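Local coordinates for AAEL008620-PA odorant-binding protein (Aedes aegypti, PDB 5V13), which binds juvenile hormone specifically in mosquito hemolymph, as a secreted member of the odorant-binding protein family, at residues K80-E85 and P111-V116; W21-P26 and F87-E92; F200-E205 and A256-R261; G166-D171 and R261-A266. All coordinates share one frame; numbering follows the deposited sequence.

Contact 1 (K80-E85 and P111-V116)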
loop_
_atom_site.group_PDB
_atom_site.type_symbol
_atom_site.label_atom_id
_atom_site.label_comp_id
_atom_site.label_asym_id
_atom_site.label_seq_id
_atom_site.Cartn_x
_atom_site.Cartn_y
_atom_site.Cartn_z
ATOM N N LYS B 80 12.894 -24.867 26.252
ATOM C CA LYS B 80 12.736 -26.111 25.492
ATOM C C LYS B 80 11.254 -26.469 25.313
ATOM O O LYS B 80 10.785 -27.540 25.699
ATOM C CB LYS B 80 13.528 -27.256 26.147
ATOM C CG LYS B 80 15.045 -27.036 26.127
ATOM C CD LYS B 80 15.837 -28.327 26.395
ATOM C CE LYS B 80 15.737 -28.761 27.852
ATOM N NZ LYS B 80 16.441 -27.807 28.761
ATOM N N ARG B 81 10.519 -25.556 24.674
ATOM C CA ARG B 81 9.071 -25.670 24.650
ATOM C C ARG B 81 8.507 -24.873 23.482
ATOM O O ARG B 81 8.958 -23.759 23.216
ATOM C CB ARG B 81 8.468 -25.142 25.970
ATOM C CG ARG B 81 7.026 -25.548 26.220
ATOM C CD ARG B 81 6.373 -24.644 27.277
ATOM N NE ARG B 81 7.226 -24.436 28.448
ATOM C CZ ARG B 81 7.046 -25.024 29.629
ATOM N NH1 ARG B 81 6.032 -25.863 29.811
ATOM N NH2 ARG B 81 7.879 -24.768 30.632
ATOM N N PHE B 82 7.503 -25.432 22.816
ATOM C CA PHE B 82 6.644 -24.609 21.978
ATOM C C PHE B 82 5.774 -23.712 22.845
ATOM O O PHE B 82 5.464 -24.027 23.998
ATOM C CB PHE B 82 5.741 -25.466 21.101
ATOM C CG PHE B 82 6.398 -25.952 19.846
ATOM C CD1 PHE B 82 6.456 -25.149 18.728
ATOM C CD2 PHE B 82 6.953 -27.220 19.787
ATOM C CE1 PHE B 82 7.056 -25.604 17.567
ATOM C CE2 PHE B 82 7.556 -27.678 18.625
ATOM C CZ PHE B 82 7.605 -26.878 17.518
ATOM N N ARG B 83 5.359 -22.593 22.270
ATOM C CA ARG B 83 4.535 -21.606 22.957
ATOM C C ARG B 83 3.144 -21.666 22.336
ATOM O O ARG B 83 2.843 -20.901 21.409
ATOM C CB ARG B 83 5.140 -20.204 22.821
ATOM C CG ARG B 83 6.576 -20.083 23.339
ATOM C CD ARG B 83 6.617 -20.167 24.868
ATOM N NE ARG B 83 5.965 -19.017 25.503
ATOM C CZ ARG B 83 6.590 -18.113 26.256
ATOM N NH1 ARG B 83 7.891 -18.217 26.496
ATOM N NH2 ARG B 83 5.907 -17.105 26.784
ATOM N N PRO B 84 2.266 -22.565 22.796
ATOM C CA PRO B 84 0.965 -22.720 22.122
ATOM C C PRO B 84 0.161 -21.433 22.074
ATOM O O PRO B 84 -0.550 -21.202 21.093
ATOM C CB PRO B 84 0.252 -23.786 22.963
ATOM C CG PRO B 84 0.948 -23.739 24.321
ATOM C CD PRO B 84 2.375 -23.388 24.018
ATOM N N GLU B 85 0.261 -20.592 23.105
ATOM C CA GLU B 85 -0.524 -19.360 23.154
ATOM C C GLU B 85 -0.167 -18.411 22.019
ATOM O O GLU B 85 -0.995 -17.571 21.640
ATOM C CB GLU B 85 -0.343 -18.680 24.521
ATOM C CG GLU B 85 0.966 -17.895 24.698
ATOM C CD GLU B 85 2.191 -18.765 25.009
ATOM O OE1 GLU B 85 3.277 -18.181 25.211
ATOM O OE2 GLU B 85 2.076 -20.014 25.061
ATOM N N PRO B 111 -2.972 -28.719 24.565
ATOM C CA PRO B 111 -2.750 -30.159 24.778
ATOM C C PRO B 111 -1.788 -30.786 23.781
ATOM O O PRO B 111 -0.970 -31.626 24.178
ATOM C CB PRO B 111 -4.162 -30.768 24.691
ATOM C CG PRO B 111 -5.038 -29.726 24.139
ATOM C CD PRO B 111 -4.410 -28.397 24.452
ATOM N N MET B 112 -1.828 -30.381 22.506
ATOM C CA MET B 112 -0.948 -31.002 21.515
ATOM C C MET B 112 0.483 -30.468 21.556
ATOM O O MET B 112 1.411 -31.184 21.165
ATOM C CB MET B 112 -1.523 -30.810 20.115
ATOM C CG MET B 112 -2.741 -31.675 19.845
ATOM S SD MET B 112 -3.413 -31.377 18.210
ATOM C CE MET B 112 -4.748 -32.573 18.196
ATOM N N LEU B 113 0.704 -29.237 22.010
ATOM C CA LEU B 113 2.050 -28.665 22.001
ATOM C C LEU B 113 2.717 -28.624 23.371
ATOM O O LEU B 113 3.897 -28.263 23.451
ATOM C CB LEU B 113 2.018 -27.260 21.404
ATOM C CG LEU B 113 1.710 -27.241 19.915
ATOM C CD1 LEU B 113 1.426 -25.824 19.463
ATOM C CD2 LEU B 113 2.876 -27.886 19.090
ATOM N N ALA B 114 2.008 -28.992 24.434
ATOM C CA ALA B 114 2.541 -28.861 25.783
ATOM C C ALA B 114 3.666 -29.853 26.037
ATOM O O ALA B 114 3.709 -30.945 25.463
ATOM C CB ALA B 114 1.446 -29.083 26.826
ATOM N N GLY B 115 4.573 -29.464 26.929
ATOM C CA GLY B 115 5.621 -30.356 27.382
ATOM C C GLY B 115 7.009 -29.816 27.123
ATOM O O GLY B 115 7.294 -29.313 26.035
ATOM N N VAL B 116 7.881 -29.912 28.118
ATOM C CA VAL B 116 9.272 -29.506 27.958
ATOM C C VAL B 116 10.032 -30.667 27.335
ATOM O O VAL B 116 9.900 -31.817 27.772
ATOM C CB VAL B 116 9.874 -29.093 29.311
ATOM C CG1 VAL B 116 11.349 -28.741 29.167
ATOM C CG2 VAL B 116 9.096 -27.916 29.888
HETATM O O HOH W 1 6.578 -28.097 23.668
#
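One water bridges Phe82 on strand 81-82 to Leu113 and Gly115 of the other segment, and the two segments share no direct hydrogen bond. The water accepts from Phe82 N at 2.9 Å. It donates to Leu113 O at 2.7 Å and to Gly115 O at 2.8 Å. Strand 81-82, paired antiparallel with 75-76, thus meets the end of helix 99-113 and the residues that follow it. Lys80 and Arg81 both face Asp76 in a G1 beta bulge. Lys80 also has a backbone hydrogen bond to Leu117, just past the segment. The CA-H of Val116 points at Lys80 O, 3.4 Å from CA to O. Val116 CG2 lies over one face of the Arg81 guanidinium, offset toward its rim, and comes within 3.5 Å of NH2. A bend at chi3 (-46°) brings the guanidinium to that methyl. Leu113 fills the apolar end with both branches. Its CD2 sits over one face of the Phe82 ring, 4.1 Å from Phe82 CG. Its CD1 meets Pro84 CA, at the start of helix 84-94. Tyr129 of the hormone pocket also packs against the Phe82 ring. The water uses both its protons on carbonyls and accepts from one N-H, so a single molecule satisfies Phe82 N, Leu113 O and Gly115 O.

Contact 2 (W21-P26 and F87-E92)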
loop_
_atom_site.group_PDB
_atom_site.type_symbol
_atom_site.label_atom_id
_atom_site.label_comp_id
_atom_site.label_asym_id
_atom_site.label_seq_id
_atom_site.Cartn_x
_atom_site.Cartn_y
_atom_site.Cartn_z
ATOM N N TRP B 21 5.139 -10.665 22.807
ATOM C CA TRP B 21 5.182 -11.234 21.463
ATOM C C TRP B 21 3.944 -10.851 20.667
ATOM O O TRP B 21 2.815 -11.101 21.094
ATOM C CB TRP B 21 5.284 -12.754 21.568
ATOM C CG TRP B 21 5.465 -13.497 20.262
ATOM C CD1 TRP B 21 6.651 -13.911 19.700
ATOM C CD2 TRP B 21 4.423 -13.974 19.399
ATOM N NE1 TRP B 21 6.401 -14.601 18.519
ATOM C CE2 TRP B 21 5.042 -14.658 18.320
ATOM C CE3 TRP B 21 3.025 -13.881 19.428
ATOM C CZ2 TRP B 21 4.306 -15.236 17.281
ATOM C CZ3 TRP B 21 2.294 -14.464 18.408
ATOM C CH2 TRP B 21 2.938 -15.127 17.338
ATOM N N GLN B 22 4.162 -10.261 19.481
ATOM C CA GLN B 22 3.060 -9.856 18.629
ATOM C C GLN B 22 2.891 -10.846 17.484
ATOM O O GLN B 22 3.865 -11.479 17.065
ATOM C CB GLN B 22 3.302 -8.451 18.053
ATOM C CG GLN B 22 3.347 -7.352 19.115
ATOM C CD GLN B 22 2.077 -7.319 19.917
ATOM O OE1 GLN B 22 0.990 -7.125 19.365
ATOM N NE2 GLN B 22 2.191 -7.539 21.230
ATOM N N PRO B 23 1.673 -10.973 16.950
ATOM C CA PRO B 23 1.467 -11.814 15.761
ATOM C C PRO B 23 2.471 -11.476 14.667
ATOM O O PRO B 23 2.777 -10.304 14.418
ATOM C CB PRO B 23 0.030 -11.473 15.330
ATOM C CG PRO B 23 -0.632 -11.040 16.594
ATOM C CD PRO B 23 0.428 -10.317 17.383
ATOM N N ARG B 24 3.018 -12.523 14.044
ATOM C CA ARG B 24 4.020 -12.345 13.005
ATOM C C ARG B 24 3.401 -11.654 11.797
ATOM O O ARG B 24 2.363 -12.090 11.289
ATOM C CB ARG B 24 4.589 -13.704 12.587
ATOM C CG ARG B 24 5.221 -14.536 13.749
ATOM C CD ARG B 24 6.433 -13.837 14.385
ATOM N NE ARG B 24 6.101 -12.902 15.464
ATOM C CZ ARG B 24 7.013 -12.340 16.258
ATOM N NH1 ARG B 24 8.301 -12.623 16.094
ATOM N NH2 ARG B 24 6.647 -11.512 17.229
ATOM N N THR B 25 4.054 -10.597 11.328
ATOM C CA THR B 25 3.678 -9.934 10.079
ATOM C C THR B 25 4.153 -10.744 8.882
ATOM O O THR B 25 4.968 -11.656 9.023
ATOM C CB THR B 25 4.307 -8.551 10.021
ATOM O OG1 THR B 25 5.727 -8.700 9.898
ATOM C CG2 THR B 25 3.962 -7.747 11.261
ATOM N N PRO B 26 3.680 -10.413 7.673
ATOM C CA PRO B 26 4.252 -11.053 6.472
ATOM C C PRO B 26 5.709 -10.696 6.245
ATOM O O PRO B 26 6.415 -11.464 5.589
ATOM C CB PRO B 26 3.353 -10.543 5.329
ATOM C CG PRO B 26 2.648 -9.334 5.887
ATOM C CD PRO B 26 2.486 -9.605 7.351
ATOM N N PHE B 87 0.609 -19.453 18.870
ATOM C CA PHE B 87 -0.201 -19.946 17.756
ATOM C C PHE B 87 -1.648 -19.467 17.870
ATOM O O PHE B 87 -2.264 -19.112 16.864
ATOM C CB PHE B 87 -0.154 -21.476 17.697
ATOM C CG PHE B 87 1.184 -22.026 17.283
ATOM C CD1 PHE B 87 2.166 -22.305 18.230
ATOM C CD2 PHE B 87 1.461 -22.268 15.943
ATOM C CE1 PHE B 87 3.409 -22.827 17.832
ATOM C CE2 PHE B 87 2.693 -22.783 15.542
ATOM C CZ PHE B 87 3.668 -23.062 16.487
ATOM N N VAL B 88 -2.198 -19.445 19.089
ATOM C CA VAL B 88 -3.561 -18.953 19.295
ATOM C C VAL B 88 -3.652 -17.481 18.926
ATOM O O VAL B 88 -4.596 -17.041 18.251
ATOM C CB VAL B 88 -4.012 -19.192 20.748
ATOM C CG1 VAL B 88 -5.299 -18.390 21.054
ATOM C CG2 VAL B 88 -4.257 -20.665 20.983
ATOM N N LEU B 89 -2.676 -16.687 19.375
ATOM C CA LEU B 89 -2.709 -15.261 19.081
ATOM C C LEU B 89 -2.565 -15.014 17.586
ATOM O O LEU B 89 -3.213 -14.115 17.032
ATOM C CB LEU B 89 -1.623 -14.536 19.886
ATOM C CG LEU B 89 -1.778 -13.018 20.036
ATOM C CD1 LEU B 89 -2.962 -12.635 20.961
ATOM C CD2 LEU B 89 -0.467 -12.379 20.497
ATOM N N GLN B 90 -1.748 -15.827 16.904
ATOM C CA GLN B 90 -1.627 -15.710 15.453
ATOM C C GLN B 90 -2.945 -16.025 14.760
ATOM O O GLN B 90 -3.338 -15.328 13.814
ATOM C CB GLN B 90 -0.536 -16.646 14.927
ATOM C CG GLN B 90 -0.158 -16.420 13.456
ATOM C CD GLN B 90 0.782 -15.229 13.279
ATOM O OE1 GLN B 90 1.480 -14.835 14.209
ATOM N NE2 GLN B 90 0.792 -14.641 12.078
ATOM N N ALA B 91 -3.632 -17.079 15.200
ATOM C CA ALA B 91 -4.898 -17.441 14.573
ATOM C C ALA B 91 -5.958 -16.373 14.809
ATOM O O ALA B 91 -6.735 -16.050 13.904
ATOM C CB ALA B 91 -5.380 -18.790 15.095
ATOM N N GLU B 92 -5.997 -15.805 16.012
ATOM C CA GLU B 92 -6.983 -14.763 16.294
ATOM C C GLU B 92 -6.785 -13.535 15.411
ATOM O O GLU B 92 -7.759 -12.871 15.037
ATOM C CB GLU B 92 -6.921 -14.385 17.771
ATOM C CG GLU B 92 -7.426 -15.489 18.690
ATOM C CD GLU B 92 -7.259 -15.176 20.178
ATOM O OE1 GLU B 92 -7.893 -15.869 21.010
ATOM O OE2 GLU B 92 -6.481 -14.260 20.521
#
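Gln90 of helix 84-94 reaches across to the loop that leads into helix 26-38, within the mainly helical odorant-binding protein fold. Its amide holds the backbone of Arg24 by two hydrogen bonds, one to Arg24 N and one to Arg24 O. From CB the chain runs to CG, anti to the backbone N (chi1 -170°), and then bends at chi2 (79°). This turns CD toward Arg24, 3.6 Å from Arg24 N. OE1 accepts from Arg24 N at 2.8 Å, in the carbonyl plane and on a lone pair. The same oxygen lies near Pro23 CA and Trp21 CH2. NE2 donates to Arg24 O with a nearly straight N-H (169°), and that acceptor lies in the amide plane. NE2 also bonds to Met143 O, and Arg24 O accepts from His145, so helix and loop are tied to a third part of the chain. Over a face of the Trp21 indole lies the Arg24 guanidinium, whose NE and NH2 both hold Gln22 O. The indole N-H goes to Leu72 O. One residue before Gln90, Leu89 CD2 packs against Pro23 CD and sits at the edge of the Trp21 ring, 3.9 Å from Trp21 CE3 and 3.6 Å from Trp21 O.

Contact 3 (F200-E205 and A256-R261)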
loop_
_atom_site.group_PDB
_atom_site.type_symbol
_atom_site.label_atom_id
_atom_site.label_comp_id
_atom_site.label_asym_id
_atom_site.label_seq_id
_atom_site.Cartn_x
_atom_site.Cartn_y
_atom_site.Cartn_z
ATOM N N PHE B 200 17.349 -5.031 10.412
ATOM C CA PHE B 200 18.536 -5.737 9.938
ATOM C C PHE B 200 18.828 -7.000 10.750
ATOM O O PHE B 200 19.706 -7.780 10.358
ATOM C CB PHE B 200 19.774 -4.814 10.001
ATOM C CG PHE B 200 19.791 -3.688 8.966
ATOM C CD1 PHE B 200 18.732 -3.498 8.086
ATOM C CD2 PHE B 200 20.894 -2.828 8.880
ATOM C CE1 PHE B 200 18.755 -2.463 7.132
ATOM C CE2 PHE B 200 20.933 -1.784 7.935
ATOM C CZ PHE B 200 19.863 -1.601 7.059
ATOM N N ARG B 201 18.136 -7.197 11.878
ATOM C CA ARG B 201 18.464 -8.236 12.866
ATOM C C ARG B 201 19.880 -8.082 13.425
ATOM O O ARG B 201 20.489 -9.060 13.882
ATOM C CB ARG B 201 18.255 -9.648 12.301
ATOM C CG ARG B 201 16.790 -10.145 12.339
ATOM C CD ARG B 201 15.870 -9.360 11.371
ATOM N NE ARG B 201 14.519 -9.940 11.269
ATOM C CZ ARG B 201 13.533 -9.441 10.520
ATOM N NH1 ARG B 201 13.727 -8.340 9.781
ATOM N NH2 ARG B 201 12.348 -10.048 10.497
ATOM N N TRP B 202 20.413 -6.852 13.414
ATOM C CA TRP B 202 21.614 -6.555 14.198
ATOM C C TRP B 202 21.300 -6.534 15.690
ATOM O O TRP B 202 22.161 -6.859 16.515
ATOM C CB TRP B 202 22.221 -5.211 13.788
ATOM C CG TRP B 202 22.842 -5.168 12.437
ATOM C CD1 TRP B 202 22.799 -6.136 11.484
ATOM C CD2 TRP B 202 23.631 -4.101 11.891
ATOM N NE1 TRP B 202 23.489 -5.734 10.370
ATOM C CE2 TRP B 202 24.021 -4.492 10.596
ATOM C CE3 TRP B 202 24.038 -2.851 12.371
ATOM C CZ2 TRP B 202 24.799 -3.684 9.771
ATOM C CZ3 TRP B 202 24.819 -2.040 11.544
ATOM C CH2 TRP B 202 25.195 -2.465 10.265
ATOM N N ILE B 203 20.083 -6.138 16.048
ATOM C CA ILE B 203 19.550 -6.271 17.400
ATOM C C ILE B 203 18.391 -7.253 17.330
ATOM O O ILE B 203 17.492 -7.093 16.496
ATOM C CB ILE B 203 19.097 -4.918 17.974
ATOM C CG1 ILE B 203 20.315 -4.028 18.230
ATOM C CG2 ILE B 203 18.279 -5.122 19.272
ATOM C CD1 ILE B 203 19.972 -2.644 18.768
ATOM N N THR B 204 18.427 -8.278 18.181
ATOM C CA THR B 204 17.442 -9.339 18.087
ATOM C C THR B 204 16.125 -8.888 18.695
ATOM O O THR B 204 16.029 -7.840 19.347
ATOM C CB THR B 204 17.932 -10.599 18.800
ATOM O OG1 THR B 204 17.901 -10.376 20.214
ATOM C CG2 THR B 204 19.360 -10.932 18.383
ATOM N N GLU B 205 15.091 -9.701 18.478
ATOM C CA GLU B 205 13.794 -9.372 19.046
ATOM C C GLU B 205 13.868 -9.249 20.563
ATOM O O GLU B 205 13.128 -8.453 21.154
ATOM C CB GLU B 205 12.762 -10.420 18.636
ATOM C CG GLU B 205 11.351 -10.123 19.135
ATOM C CD GLU B 205 10.293 -10.946 18.413
ATOM O OE1 GLU B 205 10.605 -11.451 17.308
ATOM O OE2 GLU B 205 9.166 -11.085 18.957
ATOM N N ALA B 256 28.439 3.006 4.763
ATOM C CA ALA B 256 28.503 2.130 3.598
ATOM C C ALA B 256 27.809 0.800 3.862
ATOM O O ALA B 256 27.051 0.310 3.015
ATOM C CB ALA B 256 29.960 1.904 3.193
ATOM N N VAL B 257 28.050 0.201 5.035
ATOM C CA VAL B 257 27.450 -1.092 5.342
ATOM C C VAL B 257 25.935 -0.972 5.437
ATOM O O VAL B 257 25.203 -1.803 4.886
ATOM C CB VAL B 257 28.044 -1.683 6.636
ATOM C CG1 VAL B 257 27.276 -2.943 7.034
ATOM C CG2 VAL B 257 29.535 -1.986 6.477
ATOM N N ILE B 258 25.441 0.055 6.142
ATOM C CA ILE B 258 24.000 0.251 6.273
ATOM C C ILE B 258 23.355 0.412 4.903
ATOM O O ILE B 258 22.289 -0.157 4.630
ATOM C CB ILE B 258 23.706 1.461 7.187
ATOM C CG1 ILE B 258 24.110 1.138 8.632
ATOM C CG2 ILE B 258 22.229 1.876 7.097
ATOM C CD1 ILE B 258 23.950 2.308 9.609
ATOM N N ARG B 259 23.989 1.185 4.021
ATOM C CA ARG B 259 23.454 1.381 2.676
ATOM C C ARG B 259 23.416 0.070 1.906
ATOM O O ARG B 259 22.421 -0.241 1.244
ATOM C CB ARG B 259 24.291 2.409 1.916
ATOM C CG ARG B 259 23.736 3.830 1.944
ATOM C CD ARG B 259 24.370 4.736 0.864
ATOM N NE ARG B 259 23.869 4.462 -0.486
ATOM C CZ ARG B 259 22.764 4.997 -1.012
ATOM N NH1 ARG B 259 22.021 5.844 -0.305
ATOM N NH2 ARG B 259 22.396 4.675 -2.250
ATOM N N ASP B 260 24.493 -0.711 1.993
ATOM C CA ASP B 260 24.576 -1.980 1.276
ATOM C C ASP B 260 23.510 -2.961 1.749
ATOM O O ASP B 260 22.809 -3.568 0.929
ATOM C CB ASP B 260 25.972 -2.575 1.455
ATOM C CG ASP B 260 26.207 -3.773 0.563
ATOM O OD1 ASP B 260 26.320 -3.569 -0.656
ATOM O OD2 ASP B 260 26.269 -4.908 1.075
ATOM N N ARG B 261 23.376 -3.135 3.074
ATOM C CA ARG B 261 22.337 -4.023 3.598
ATOM C C ARG B 261 20.954 -3.498 3.248
ATOM O O ARG B 261 20.063 -4.273 2.879
ATOM C CB ARG B 261 22.479 -4.181 5.126
ATOM C CG ARG B 261 21.389 -5.032 5.807
ATOM C CD ARG B 261 21.295 -6.458 5.217
ATOM N NE ARG B 261 20.122 -7.194 5.689
ATOM C CZ ARG B 261 20.034 -7.789 6.876
ATOM N NH1 ARG B 261 21.050 -7.717 7.722
ATOM N NH2 ARG B 261 18.920 -8.431 7.229
#
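Phe200 and Arg261 meet through a CH-pi contact and a hydrogen bond. In the first, Arg261 CG stands over the centre of the Phe200 ring, 3.6 Å from the centroid and only 4° off the ring normal. The bend of Arg261 at chi2 (57°) then carries the rest of the chain past the ring toward the Phe200 backbone.

Polar bonds come next. Arg261 NH1 donates to Phe200 O at 3.0 Å, on a lone pair in the carbonyl plane, although the oxygen is tilted 30° out of the guanidinium plane. NH2 adds a weak bond to the same oxygen. NH1 also forms salt bridges with Asp217 and Glu213 of helix 211-220, and Asp217 takes the N-H of Trp202.

Apolar packing completes the contact. Val257 CG1 lies at the edge of the Trp202 ring, 3.8 Å from CZ2. Ile258 CG1 comes to Trp202 CH2, and Ile258 CG2 to Phe200 CE2 at 4.0 Å. The loop after helix 190-199 is thereby laid on helix 251-264. Arg261 is buried, yet its charge is met by two carboxylates and a carbonyl. The carboxylates probably offset the cost of burying that charge, and together the three partners hold the guanidinium between the loop and helix 211-220.

Contact 4 (G166-D171 and R261-A266)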
loop_
_atom_site.group_PDB
_atom_site.type_symbol
_atom_site.label_atom_id
_atom_site.label_comp_id
_atom_site.label_asym_id
_atom_site.label_seq_id
_atom_site.Cartn_x
_atom_site.Cartn_y
_atom_site.Cartn_z
ATOM N N GLY B 166 9.240 -4.785 -1.444
ATOM C CA GLY B 166 9.888 -3.774 -2.262
ATOM C C GLY B 166 10.291 -2.496 -1.537
ATOM O O GLY B 166 10.991 -1.662 -2.129
ATOM N N GLN B 167 9.862 -2.303 -0.294
ATOM C CA GLN B 167 10.276 -1.153 0.510
ATOM C C GLN B 167 11.543 -1.479 1.293
ATOM O O GLN B 167 11.674 -2.576 1.846
ATOM C CB GLN B 167 9.172 -0.751 1.494
ATOM C CG GLN B 167 9.494 0.529 2.296
ATOM C CD GLN B 167 8.375 0.909 3.261
ATOM O OE1 GLN B 167 7.551 0.071 3.610
ATOM N NE2 GLN B 167 8.352 2.168 3.699
ATOM N N MET B 168 12.475 -0.527 1.343
ATOM C CA MET B 168 13.695 -0.741 2.113
ATOM C C MET B 168 13.464 -0.367 3.569
ATOM O O MET B 168 12.619 0.471 3.884
ATOM C CB MET B 168 14.860 0.079 1.558
ATOM C CG MET B 168 15.228 -0.278 0.131
ATOM S SD MET B 168 16.610 0.701 -0.516
ATOM C CE MET B 168 16.310 0.622 -2.273
ATOM N N PHE B 169 14.257 -0.973 4.458
ATOM C CA PHE B 169 14.025 -0.783 5.882
ATOM C C PHE B 169 14.363 0.629 6.343
ATOM O O PHE B 169 13.689 1.159 7.234
ATOM C CB PHE B 169 14.794 -1.821 6.706
ATOM C CG PHE B 169 13.876 -2.768 7.436
ATOM C CD1 PHE B 169 12.914 -2.273 8.307
ATOM C CD2 PHE B 169 13.930 -4.133 7.213
ATOM C CE1 PHE B 169 12.029 -3.124 8.954
ATOM C CE2 PHE B 169 13.050 -4.985 7.855
ATOM C CZ PHE B 169 12.096 -4.479 8.724
ATOM N N VAL B 170 15.396 1.259 5.783
ATOM C CA VAL B 170 15.702 2.611 6.256
ATOM C C VAL B 170 14.530 3.549 5.973
ATOM O O VAL B 170 14.107 4.313 6.851
ATOM C CB VAL B 170 17.013 3.134 5.647
ATOM C CG1 VAL B 170 17.178 4.635 5.976
ATOM C CG2 VAL B 170 18.174 2.357 6.207
ATOM N N ASP B 171 13.966 3.471 4.763
ATOM C CA ASP B 171 12.797 4.279 4.407
ATOM C C ASP B 171 11.636 4.025 5.359
ATOM O O ASP B 171 10.958 4.965 5.798
ATOM C CB ASP B 171 12.362 3.975 2.970
ATOM C CG ASP B 171 11.116 4.769 2.551
ATOM O OD1 ASP B 171 11.236 5.991 2.338
ATOM O OD2 ASP B 171 10.019 4.180 2.437
ATOM N N ARG B 261 23.376 -3.135 3.074
ATOM C CA ARG B 261 22.337 -4.023 3.598
ATOM C C ARG B 261 20.954 -3.498 3.248
ATOM O O ARG B 261 20.063 -4.273 2.879
ATOM C CB ARG B 261 22.479 -4.181 5.126
ATOM C CG ARG B 261 21.389 -5.032 5.807
ATOM C CD ARG B 261 21.295 -6.458 5.217
ATOM N NE ARG B 261 20.122 -7.194 5.689
ATOM C CZ ARG B 261 20.034 -7.789 6.876
ATOM N NH1 ARG B 261 21.050 -7.717 7.722
ATOM N NH2 ARG B 261 18.920 -8.431 7.229
ATOM N N ASN B 262 20.762 -2.178 3.366
ATOM C CA ASN B 262 19.457 -1.573 3.125
ATOM C C ASN B 262 18.900 -1.978 1.772
ATOM O O ASN B 262 17.709 -2.292 1.657
ATOM C CB ASN B 262 19.555 -0.051 3.204
ATOM C CG ASN B 262 18.195 0.614 3.230
ATOM O OD1 ASN B 262 17.278 0.155 3.908
ATOM N ND2 ASN B 262 18.060 1.702 2.491
ATOM N N GLN B 263 19.744 -1.968 0.736
ATOM C CA GLN B 263 19.279 -2.311 -0.610
ATOM C C GLN B 263 18.744 -3.731 -0.651
ATOM O O GLN B 263 17.776 -4.021 -1.370
ATOM C CB GLN B 263 20.407 -2.166 -1.635
ATOM C CG GLN B 263 21.292 -0.952 -1.461
ATOM C CD GLN B 263 20.530 0.352 -1.581
ATOM O OE1 GLN B 263 19.800 0.564 -2.551
ATOM N NE2 GLN B 263 20.696 1.236 -0.590
ATOM N N LYS B 264 19.370 -4.635 0.107
ATOM C CA LYS B 264 18.947 -6.029 0.162
ATOM C C LYS B 264 17.680 -6.249 0.981
ATOM O O LYS B 264 17.161 -7.374 0.990
ATOM C CB LYS B 264 20.066 -6.905 0.738
ATOM C CG LYS B 264 21.391 -6.851 -0.026
ATOM C CD LYS B 264 22.408 -7.764 0.672
ATOM C CE LYS B 264 23.836 -7.300 0.441
ATOM N NZ LYS B 264 24.141 -7.157 -1.002
ATOM N N THR B 265 17.167 -5.235 1.680
ATOM C CA THR B 265 15.957 -5.443 2.462
ATOM C C THR B 265 14.685 -5.191 1.665
ATOM O O THR B 265 13.594 -5.414 2.198
ATOM C CB THR B 265 15.935 -4.539 3.709
ATOM O OG1 THR B 265 15.845 -3.161 3.312
ATOM C CG2 THR B 265 17.185 -4.765 4.565
ATOM N N ALA B 266 14.795 -4.721 0.417
ATOM C CA ALA B 266 13.600 -4.437 -0.380
ATOM C C ALA B 266 12.869 -5.720 -0.759
ATOM O O ALA B 266 11.655 -5.839 -0.543
ATOM C CB ALA B 266 13.974 -3.642 -1.636
HETATM O O HOH W 2 15.732 3.470 2.199
#
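The Phe169 ring offers its edge to Thr265, whose CB lies near the ring plane, 4.1 Å from CD2. The Asn262 amide is met by Val170 CG2, 3.4 Å from its CG, and by Met168, whose CB nears OD1 and whose SD nears ND2. Met168 holds the N-cap position of helix 169-177. The first N-H groups of a helix lack acceptors within it, and here Asn262 OD1 and Thr265 OG1 accept them, from the end region of helix 251-264 and the residues after it. Val170 N donates to Asn262 OD1 at 2.9 Å, with a straight N-H (168°) tilted 32° from the amide carbonyl plane. Phe169 N donates to Thr265 OG1, also at 2.9 Å. Thr265 OG1 sits between its own backbone N and carbonyl carbon (chi1 66°), and from there it donates to Asn262 O while accepting from Phe169. Its hydroxyl thus links the two segments. Asn262 ND2 holds a water, which has a weak bond from Asp171 N, and it also bonds to Asp178 of the third subunit. Gln263 NE2 is bonded to Arg259 O and to the same Asp178, while its OE1 lies near Met168 CE. Before Met168 the chains run close. Gln167 O receives the CA-H of Ala266, and Lys163 NZ holds both Gln167 O and Thr265 O. Met168 CG packs on Ala266 CB. Gly166, with positive phi, donates its N to Ala266 O at 2.8 Å, from above the carbonyl plane.

Overall arrangement
The four contacts fall into two pairs. Contacts 1 and 2 share helix 84-94 and touch where Leu113 and Phe82 pack on Phe87. Both lie close to the bound juvenile hormone. In contact 1 the side chain of Phe82 is about 6 Å from the bound JH3. In contact 2 the side chain of Arg24 is about 8 Å from the bound JH3. Contacts 3 and 4 share Arg261 and helix 251-264, with centres about 10 Å apart. Phe200 packs on Thr265 and Phe169 there. Between the pairs, a salt bridge joins contact 2 to contact 3, Arg24 NH1 to Glu205 OE1 at 2.9 Å. Contacts 1 and 4 are the most distant, with centres about 35 Å apart and no touch between them.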